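Local coordinates for protein arylsulfatase (Pseudoalteromonas sp. MB47, PDB 7AJ0) that probably hydrolyses sulfate esters of the seaweed polysaccharide fucoidan, working as a calcium-binding, hexameric exo-acting sulfatase, at residues A[65-68]-A[69-72]; A[276-279]-A[280-283]; A[308-312]-A[313-317]. All coordinates share one frame; numbering follows the deposited sequence.

Interaction 1 of 3, residues A[65-68]-A[69-72]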
ATOM      1  N   GLY A  65      20.244 -18.085   7.009  1.00 21.32           N
ATOM      2  CA  GLY A  65      20.940 -17.475   8.118  1.00 21.53           C
ATOM      3  C   GLY A  65      20.719 -18.108   9.472  1.00 21.66           C
ATOM      4  O   GLY A  65      21.118 -17.517  10.481  1.00 21.89           O
ATOM      5  N   ASP A  66      20.102 -19.291   9.538  1.00 21.56           N
ATOM      6  CA  ASP A  66      19.855 -19.901  10.844  1.00 21.74           C
ATOM      7  C   ASP A  66      21.150 -20.276  11.552  1.00 21.87           C
ATOM      8  O   ASP A  66      21.297 -19.944  12.742  1.00 22.13           O
ATOM      9  CB  ASP A  66      18.925 -21.108  10.690  1.00 21.66           C
ATOM     10  CG  ASP A  66      17.453 -20.729  10.785  1.00 41.51           C
ATOM     11  OD1 ASP A  66      17.083 -20.020  11.745  1.00 49.01           O
ATOM     12  OD2 ASP A  66      16.665 -21.137   9.904  1.00 40.00           O
ATOM     13  N   PRO A  67      22.112 -20.948  10.918  1.00 21.76           N
ATOM     14  CA  PRO A  67      23.361 -21.272  11.620  1.00 21.95           C
ATOM     15  C   PRO A  67      24.161 -20.021  11.944  1.00 22.14           C
ATOM     16  O   PRO A  67      24.142 -19.032  11.208  1.00 22.07           O
ATOM     17  CB  PRO A  67      24.116 -22.169  10.628  1.00 21.80           C
ATOM     18  CG  PRO A  67      23.092 -22.607   9.626  1.00 23.22           C
ATOM     19  CD  PRO A  67      22.093 -21.491   9.548  1.00 21.51           C
ATOM     20  N   GLY A  68      24.881 -20.080  13.066  1.00 22.44           N
ATOM     21  CA  GLY A  68      25.653 -18.927  13.497  1.00 22.73           C
ATOM     22  C   GLY A  68      26.695 -18.501  12.482  1.00 22.69           C
ATOM     23  O   GLY A  68      26.948 -17.307  12.300  1.00 22.82           O
ATOM     24  N   VAL A  69      27.314 -19.469  11.804  1.00 22.55           N
ATOM     25  CA  VAL A  69      28.353 -19.161  10.827  1.00 22.57           C
ATOM     26  C   VAL A  69      27.800 -18.494   9.579  1.00 22.32           C
ATOM     27  O   VAL A  69      28.577 -17.950   8.786  1.00 22.38           O
ATOM     28  CB  VAL A  69      29.119 -20.456  10.485  1.00 22.55           C
ATOM     29  CG1 VAL A  69      28.266 -21.375   9.626  1.00 22.20           C
ATOM     30  CG2 VAL A  69      30.430 -20.132   9.799  1.00 22.73           C
ATOM     31  N   TYR A  70      26.482 -18.507   9.390  1.00 22.08           N
ATOM     32  CA  TYR A  70      25.839 -17.774   8.309  1.00 21.90           C
ATOM     33  C   TYR A  70      25.279 -16.428   8.757  1.00 22.06           C
ATOM     34  O   TYR A  70      24.671 -15.726   7.943  1.00 26.61           O
ATOM     35  CB  TYR A  70      24.702 -18.603   7.702  1.00 21.61           C
ATOM     36  CG  TYR A  70      25.131 -19.602   6.653  1.00 21.46           C
ATOM     37  CD1 TYR A  70      25.211 -19.239   5.316  1.00 21.36           C
ATOM     38  CD2 TYR A  70      25.435 -20.910   6.998  1.00 21.46           C
ATOM     39  CE1 TYR A  70      25.593 -20.149   4.354  1.00 21.27           C
ATOM     40  CE2 TYR A  70      25.819 -21.828   6.042  1.00 21.86           C
ATOM     41  CZ  TYR A  70      25.895 -21.443   4.722  1.00 21.29           C
ATOM     42  OH  TYR A  70      26.276 -22.355   3.768  1.00 21.26           O
ATOM     43  N   GLY A  71      25.454 -16.060  10.021  1.00 22.33           N
ATOM     44  CA  GLY A  71      24.957 -14.803  10.532  1.00 27.51           C
ATOM     45  C   GLY A  71      23.772 -14.896  11.468  1.00 22.60           C
ATOM     46  O   GLY A  71      23.146 -13.865  11.746  1.00 22.78           O
ATOM     47  N   GLY A  72      23.440 -16.088  11.956  1.00 22.49           N
ATOM     48  CA  GLY A  72      22.377 -16.241  12.926  1.00 22.59           C
ATOM     49  C   GLY A  72      22.874 -16.793  14.248  1.00 22.86           C
ATOM     50  O   GLY A  72      23.578 -16.103  14.991  1.00 23.20           O
TER
HETATM   51  O   HOH W   1      26.029 -15.180  14.052  1.00 23.13           O

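Interaction 2 of 3, residues A[276-279]-A[280-283]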
ATOM      1  N   TYR A 276       8.342 -29.840  18.149  1.00 25.14           N
ATOM      2  CA  TYR A 276       8.268 -30.383  19.504  1.00 25.60           C
ATOM      3  C   TYR A 276       9.593 -31.063  19.816  1.00 25.49           C
ATOM      4  O   TYR A 276       9.767 -32.263  19.562  1.00 25.58           O
ATOM      5  CB  TYR A 276       7.090 -31.342  19.650  1.00 26.10           C
ATOM      6  CG  TYR A 276       5.784 -30.619  19.855  1.00 26.42           C
ATOM      7  CD1 TYR A 276       5.363 -30.264  21.127  1.00 26.87           C
ATOM      8  CD2 TYR A 276       4.982 -30.272  18.777  1.00 26.31           C
ATOM      9  CE1 TYR A 276       4.176 -29.595  21.323  1.00 27.22           C
ATOM     10  CE2 TYR A 276       3.792 -29.600  18.963  1.00 26.65           C
ATOM     11  CZ  TYR A 276       3.394 -29.264  20.238  1.00 27.11           C
ATOM     12  OH  TYR A 276       2.210 -28.594  20.430  1.00 27.50           O
ATOM     13  N   PRO A 277      10.557 -30.322  20.358  1.00 25.34           N
ATOM     14  CA  PRO A 277      11.851 -30.926  20.692  1.00 25.28           C
ATOM     15  C   PRO A 277      11.727 -31.932  21.824  1.00 25.82           C
ATOM     16  O   PRO A 277      10.730 -31.983  22.548  1.00 26.26           O
ATOM     17  CB  PRO A 277      12.715 -29.728  21.115  1.00 25.12           C
ATOM     18  CG  PRO A 277      12.007 -28.523  20.587  1.00 24.93           C
ATOM     19  CD  PRO A 277      10.548 -28.866  20.601  1.00 25.23           C
ATOM     20  N   ALA A 278      12.770 -32.743  21.972  1.00 25.84           N
ATOM     21  CA  ALA A 278      12.807 -33.690  23.075  1.00 26.38           C
ATOM     22  C   ALA A 278      12.782 -32.933  24.402  1.00 26.71           C
ATOM     23  O   ALA A 278      13.269 -31.802  24.488  1.00 26.49           O
ATOM     24  CB  ALA A 278      14.052 -34.565  22.987  1.00 26.34           C
ATOM     25  N   PRO A 279      12.205 -33.531  25.450  1.00 27.31           N
ATOM     26  CA  PRO A 279      12.170 -32.848  26.758  1.00 27.71           C
ATOM     27  C   PRO A 279      13.514 -32.310  27.219  1.00 27.62           C
ATOM     28  O   PRO A 279      13.566 -31.246  27.847  1.00 27.73           O
ATOM     29  CB  PRO A 279      11.647 -33.945  27.700  1.00 28.39           C
ATOM     30  CG  PRO A 279      10.789 -34.801  26.823  1.00 28.36           C
ATOM     31  CD  PRO A 279      11.451 -34.801  25.463  1.00 27.70           C
ATOM     32  N   LYS A 280      14.602 -33.025  26.926  1.00 27.48           N
ATOM     33  CA  LYS A 280      15.935 -32.534  27.254  1.00 27.41           C
ATOM     34  C   LYS A 280      16.139 -31.087  26.823  1.00 27.00           C
ATOM     35  O   LYS A 280      16.829 -30.319  27.503  1.00 31.57           O
ATOM     36  CB  LYS A 280      16.991 -33.415  26.578  1.00 27.19           C
ATOM     37  CG  LYS A 280      17.361 -34.676  27.323  1.00 34.58           C
ATOM     38  CD  LYS A 280      17.852 -35.773  26.371  1.00 48.21           C
ATOM     39  CE  LYS A 280      18.733 -35.232  25.247  1.00 27.55           C
ATOM     40  NZ  LYS A 280      19.263 -36.332  24.382  1.00 50.11           N
ATOM     41  N   TYR A 281      15.558 -30.699  25.689  1.00 29.43           N
ATOM     42  CA  TYR A 281      15.885 -29.438  25.039  1.00 26.11           C
ATOM     43  C   TYR A 281      14.884 -28.327  25.318  1.00 26.21           C
ATOM     44  O   TYR A 281      14.993 -27.251  24.721  1.00 25.89           O
ATOM     45  CB  TYR A 281      16.006 -29.651  23.528  1.00 25.55           C
ATOM     46  CG  TYR A 281      17.122 -30.589  23.148  1.00 34.55           C
ATOM     47  CD1 TYR A 281      18.447 -30.202  23.277  1.00 33.04           C
ATOM     48  CD2 TYR A 281      16.854 -31.863  22.666  1.00 25.47           C
ATOM     49  CE1 TYR A 281      19.474 -31.054  22.936  1.00 25.35           C
ATOM     50  CE2 TYR A 281      17.874 -32.722  22.322  1.00 25.43           C
ATOM     51  CZ  TYR A 281      19.182 -32.311  22.459  1.00 25.37           C
ATOM     52  OH  TYR A 281      20.202 -33.163  22.118  1.00 25.38           O
ATOM     53  N   LYS A 282      13.918 -28.546  26.203  1.00 26.69           N
ATOM     54  CA  LYS A 282      12.977 -27.485  26.538  1.00 31.49           C
ATOM     55  C   LYS A 282      13.718 -26.377  27.282  1.00 27.04           C
ATOM     56  O   LYS A 282      14.283 -26.608  28.356  1.00 27.46           O
ATOM     57  CB  LYS A 282      11.822 -28.028  27.372  1.00 27.44           C
ATOM     58  CG  LYS A 282      10.698 -27.016  27.576  1.00 28.36           C
ATOM     59  CD  LYS A 282       9.422 -27.661  28.102  1.00 30.17           C
ATOM     60  CE  LYS A 282       8.681 -28.419  27.007  1.00 47.49           C
ATOM     61  NZ  LYS A 282       7.354 -28.924  27.472  1.00 43.98           N
ATOM     62  N   GLY A 283      13.727 -25.177  26.705  1.00 26.75           N
ATOM     63  CA  GLY A 283      14.496 -24.087  27.264  1.00 28.16           C
ATOM     64  C   GLY A 283      15.989 -24.191  27.063  1.00 26.69           C
ATOM     65  O   GLY A 283      16.738 -23.424  27.676  1.00 26.93           O
TER

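Interaction 3 of 3, residues A[308-312]-A[313-317]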
ATOM      1  N   LEU A 308      30.344 -40.121  15.765  1.00 26.20           N
ATOM      2  CA  LEU A 308      30.265 -41.542  15.443  1.00 26.56           C
ATOM      3  C   LEU A 308      31.214 -41.892  14.302  1.00 26.63           C
ATOM      4  O   LEU A 308      31.938 -42.891  14.367  1.00 27.14           O
ATOM      5  CB  LEU A 308      28.826 -41.913  15.089  1.00 26.37           C
ATOM      6  CG  LEU A 308      28.606 -43.310  14.507  1.00 26.72           C
ATOM      7  CD1 LEU A 308      29.053 -44.383  15.489  1.00 27.39           C
ATOM      8  CD2 LEU A 308      27.143 -43.495  14.118  1.00 26.52           C
ATOM      9  N   LEU A 309      31.223 -41.076  13.244  1.00 26.16           N
ATOM     10  CA  LEU A 309      32.126 -41.332  12.125  1.00 26.25           C
ATOM     11  C   LEU A 309      33.584 -41.284  12.573  1.00 26.65           C
ATOM     12  O   LEU A 309      34.409 -42.085  12.117  1.00 27.06           O
ATOM     13  CB  LEU A 309      31.876 -40.316  11.011  1.00 25.70           C
ATOM     14  CG  LEU A 309      30.515 -40.406  10.324  1.00 31.61           C
ATOM     15  CD1 LEU A 309      30.277 -39.184   9.452  1.00 24.83           C
ATOM     16  CD2 LEU A 309      30.409 -41.674   9.494  1.00 25.66           C
ATOM     17  N   LYS A 310      33.916 -40.348  13.462  1.00 26.60           N
ATOM     18  CA  LYS A 310      35.278 -40.266  13.983  1.00 27.05           C
ATOM     19  C   LYS A 310      35.636 -41.512  14.779  1.00 27.71           C
ATOM     20  O   LYS A 310      36.732 -42.063  14.627  1.00 28.19           O
ATOM     21  CB  LYS A 310      35.417 -39.012  14.845  1.00 26.91           C
ATOM     22  CG  LYS A 310      36.815 -38.724  15.354  1.00 27.38           C
ATOM     23  CD  LYS A 310      36.890 -37.301  15.902  1.00 27.18           C
ATOM     24  CE  LYS A 310      38.258 -36.975  16.473  1.00 30.25           C
ATOM     25  NZ  LYS A 310      38.342 -37.269  17.930  1.00 50.97           N
ATOM     26  N   GLU A 311      34.715 -41.981  15.626  1.00 27.78           N
ATOM     27  CA  GLU A 311      34.990 -43.146  16.459  1.00 28.44           C
ATOM     28  C   GLU A 311      35.154 -44.409  15.625  1.00 28.76           C
ATOM     29  O   GLU A 311      35.880 -45.325  16.027  1.00 37.26           O
ATOM     30  CB  GLU A 311      33.867 -43.324  17.485  1.00 28.45           C
ATOM     31  CG  GLU A 311      34.132 -44.393  18.537  1.00 37.81           C
ATOM     32  CD  GLU A 311      33.539 -45.746  18.177  1.00 47.02           C
ATOM     33  OE1 GLU A 311      32.602 -45.794  17.351  1.00 49.36           O
ATOM     34  OE2 GLU A 311      34.011 -46.764  18.729  1.00 34.75           O
ATOM     35  N   LYS A 312      34.499 -44.476  14.469  1.00 28.37           N
ATOM     36  CA  LYS A 312      34.620 -45.611  13.567  1.00 28.68           C
ATOM     37  C   LYS A 312      35.762 -45.458  12.572  1.00 28.76           C
ATOM     38  O   LYS A 312      35.954 -46.342  11.730  1.00 29.05           O
ATOM     39  CB  LYS A 312      33.304 -45.814  12.807  1.00 28.30           C
ATOM     40  CG  LYS A 312      32.136 -46.191  13.702  1.00 28.34           C
ATOM     41  CD  LYS A 312      31.768 -47.658  13.547  1.00 37.79           C
ATOM     42  CE  LYS A 312      31.379 -48.273  14.883  1.00 42.43           C
ATOM     43  NZ  LYS A 312      30.803 -49.636  14.712  1.00 56.75           N
ATOM     44  N   GLY A 313      36.518 -44.366  12.641  1.00 28.57           N
ATOM     45  CA  GLY A 313      37.619 -44.161  11.722  1.00 28.70           C
ATOM     46  C   GLY A 313      37.209 -43.958  10.283  1.00 28.29           C
ATOM     47  O   GLY A 313      37.961 -44.327   9.376  1.00 36.70           O
ATOM     48  N   GLN A 314      36.038 -43.363  10.047  1.00 27.67           N
ATOM     49  CA  GLN A 314      35.514 -43.185   8.698  1.00 35.25           C
ATOM     50  C   GLN A 314      35.381 -41.723   8.285  1.00 26.71           C
ATOM     51  O   GLN A 314      34.769 -41.442   7.248  1.00 26.35           O
ATOM     52  CB  GLN A 314      34.148 -43.873   8.570  1.00 27.18           C
ATOM     53  CG  GLN A 314      34.210 -45.386   8.599  1.00 27.81           C
ATOM     54  CD  GLN A 314      34.879 -45.964   7.368  1.00 37.47           C
ATOM     55  OE1 GLN A 314      34.559 -45.594   6.236  1.00 32.66           O
ATOM     56  NE2 GLN A 314      35.819 -46.878   7.582  1.00 45.86           N
ATOM     57  N   LEU A 315      35.933 -40.782   9.055  1.00 26.64           N
ATOM     58  CA  LEU A 315      35.793 -39.377   8.685  1.00 26.12           C
ATOM     59  C   LEU A 315      36.590 -39.058   7.424  1.00 26.15           C
ATOM     60  O   LEU A 315      36.142 -38.274   6.579  1.00 27.96           O
ATOM     61  CB  LEU A 315      36.234 -38.470   9.829  1.00 26.14           C
ATOM     62  CG  LEU A 315      35.147 -37.879  10.726  1.00 25.78           C
ATOM     63  CD1 LEU A 315      35.765 -36.856  11.677  1.00 25.86           C
ATOM     64  CD2 LEU A 315      34.019 -37.242   9.928  1.00 25.19           C
ATOM     65  N   GLU A 316      37.776 -39.654   7.278  1.00 26.69           N
ATOM     66  CA  GLU A 316      38.604 -39.368   6.114  1.00 26.80           C
ATOM     67  C   GLU A 316      37.986 -39.883   4.822  1.00 26.67           C
ATOM     68  O   GLU A 316      38.380 -39.435   3.740  1.00 26.63           O
ATOM     69  CB  GLU A 316      39.997 -39.978   6.292  1.00 27.61           C
ATOM     70  CG  GLU A 316      40.887 -39.229   7.274  1.00 32.40           C
ATOM     71  CD  GLU A 316      40.560 -39.532   8.727  1.00 42.62           C
ATOM     72  OE1 GLU A 316      39.904 -40.563   8.994  1.00 48.93           O
ATOM     73  OE2 GLU A 316      40.967 -38.737   9.602  1.00 39.86           O
ATOM     74  N   ASN A 317      37.035 -40.811   4.909  1.00 26.66           N
ATOM     75  CA  ASN A 317      36.443 -41.435   3.731  1.00 26.65           C
ATOM     76  C   ASN A 317      34.963 -41.103   3.596  1.00 26.11           C
ATOM     77  O   ASN A 317      34.231 -41.813   2.899  1.00 26.16           O
ATOM     78  CB  ASN A 317      36.644 -42.951   3.788  1.00 27.25           C
ATOM     79  CG  ASN A 317      36.531 -43.605   2.428  1.00 27.46           C
ATOM     80  OD1 ASN A 317      36.937 -43.036   1.413  1.00 27.38           O
ATOM     81  ND2 ASN A 317      35.975 -44.810   2.398  1.00 27.78           N
TER

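Interaction 1 of 3, residues A[65-68]-A[69-72]
A short 3-10 turn in the loop between strand 53-59 and helix 81-88 joins P67 to Y70 and folds the glycines behind them back over G65. The carbonyl oxygen of P67 takes two backbone donors, Y70 N at 3.0 Å and G72 N at 3.1 Å to P67 O, which arrive from opposite faces of its plane. G71 N closes the next turn on G68 O at 3.0 Å. In the sulfatase domain this loop follows strand 53-59 and the calcium ligands D60 and D61 just after it. The side chains of P67 and Y70 lie side by side, pointing the same way, with P67 CG 3.9 Å from Y70 CD2. With CG beside the backbone N (chi1 -84°), the Y70 side chain runs alongside P67, and its OH is hydrogen-bonded to L93 O and G357 N, while R92 makes a cation-pi contact with the ring. G72 CA comes within 3.0 Å of G65 O in a CA-H...O contact, a closeness its missing side chain permits. One water donates to both G68 O and G72 O, bridging the two carbonyls; D84 OD1 on helix 81-88 accepts from V69 N.

Interaction 2 of 3, residues A[276-279]-A[280-283]
Y281 turns the edge of its ring to A278, whose CB lies near the ring plane 3.9 Å from Y281 CD2, while Y281 CB rests 4.1 Å from P277 CB. The tyrosine thus touches two residues of the incoming chain, by its ring edge and by the root of its side chain. Y281 CG is anti to its carbonyl carbon (chi1 -63°), beside the backbone N, and from there the ring meets A278 CB with its edge. Over one ring face sits CB of the adjoining K280, offset toward the rim. The backbone here is a 3-10 turn: Y281 N gives its hydrogen to A278 O at 2.8 Å, and K282 N gives its own to P279 O at 3.2 Å. The second bond is nearly straight at hydrogen (172°), yet the donor stands well above the carbonyl plane. P277 and P279, on either side of A278, have no amide hydrogen to offer, and their rings restrict the backbone leading into the turn. A278 N, between them, is held by E297 of helix 290-311, against which P277 also packs. The far ends of the side chains go elsewhere: Y281 OH makes a weak hydrogen bond to D300, and K280 NZ another to Q242. K282 leads away from the turn to a salt bridge with E192 of the second subunit, where Y276 also meets R193 of that subunit in a cation-pi contact. Two backbone bonds and small apolar contacts probably hold the shape of the turn, while K282 and Y276 face the neighbouring subunit of the hexamer, and the charges of K282 and of E192 of the second subunit probably add electrostatic attraction there.

Interaction 3 of 3, residues A[308-312]-A[313-317]
L309 and L315 meet across the end of helix 290-311, with L309 CB 3.9 Å from L315 CD2. The other methyl of L315, CD1, reaches 3.8 Å from K310 CB, so the forked side chain lies against the last turn of the helix and divides its two branches between neighbouring residues. Q314 adds a touch on the backbone: its first torsion (chi1 -70°) sets CG beside its own N, where it passes 3.7 Å from K312 O. A Schellman motif brings these groups together. Q314 N bonds back to L309 O at 2.9 Å in an almost straight line (169° at hydrogen), and G313 N bonds to K310 O at 3.0 Å from above the carbonyl plane. G313, with its positive phi of 67°, turns the chain out of the helix at its C-terminal end, a backbone shape that favours glycine. The two bonds occupy carbonyls of the final helical turn, and the change of direction delivers L315 to the helix flank as an apolar partner of L309. Farther out, Q314 OE1 is held by N53 ND2 and Q314 O by T318 OG1. L309 and L315 both pack on I320 of strand 318-324, which the chain enters next; L308, K312 and Q314 touch helix 240-258, and N317 leans on helix 31-48.

How the interactions relate
The three contacts are local turns at separate places in the sulfatase fold, and none touches another. Interactions 1 and 2 approach to about 13 Å between nearest atoms, interactions 2 and 3 to about 14 Å, and interactions 1 and 3 to about 17 Å; their centres lie 21, 28 and 26 Å apart respectively. Helix 290-311 links the last two: 276-283 packs near its beginning and 308-317 ends it and leads to strand 318-324. That strand pairs with strand 53-59, from which the loop of interaction 1 departs. The D66 side chain of interaction 1 is about 11 Å from the calcium ion, whose ligands D325 and N326 follow strand 318-324.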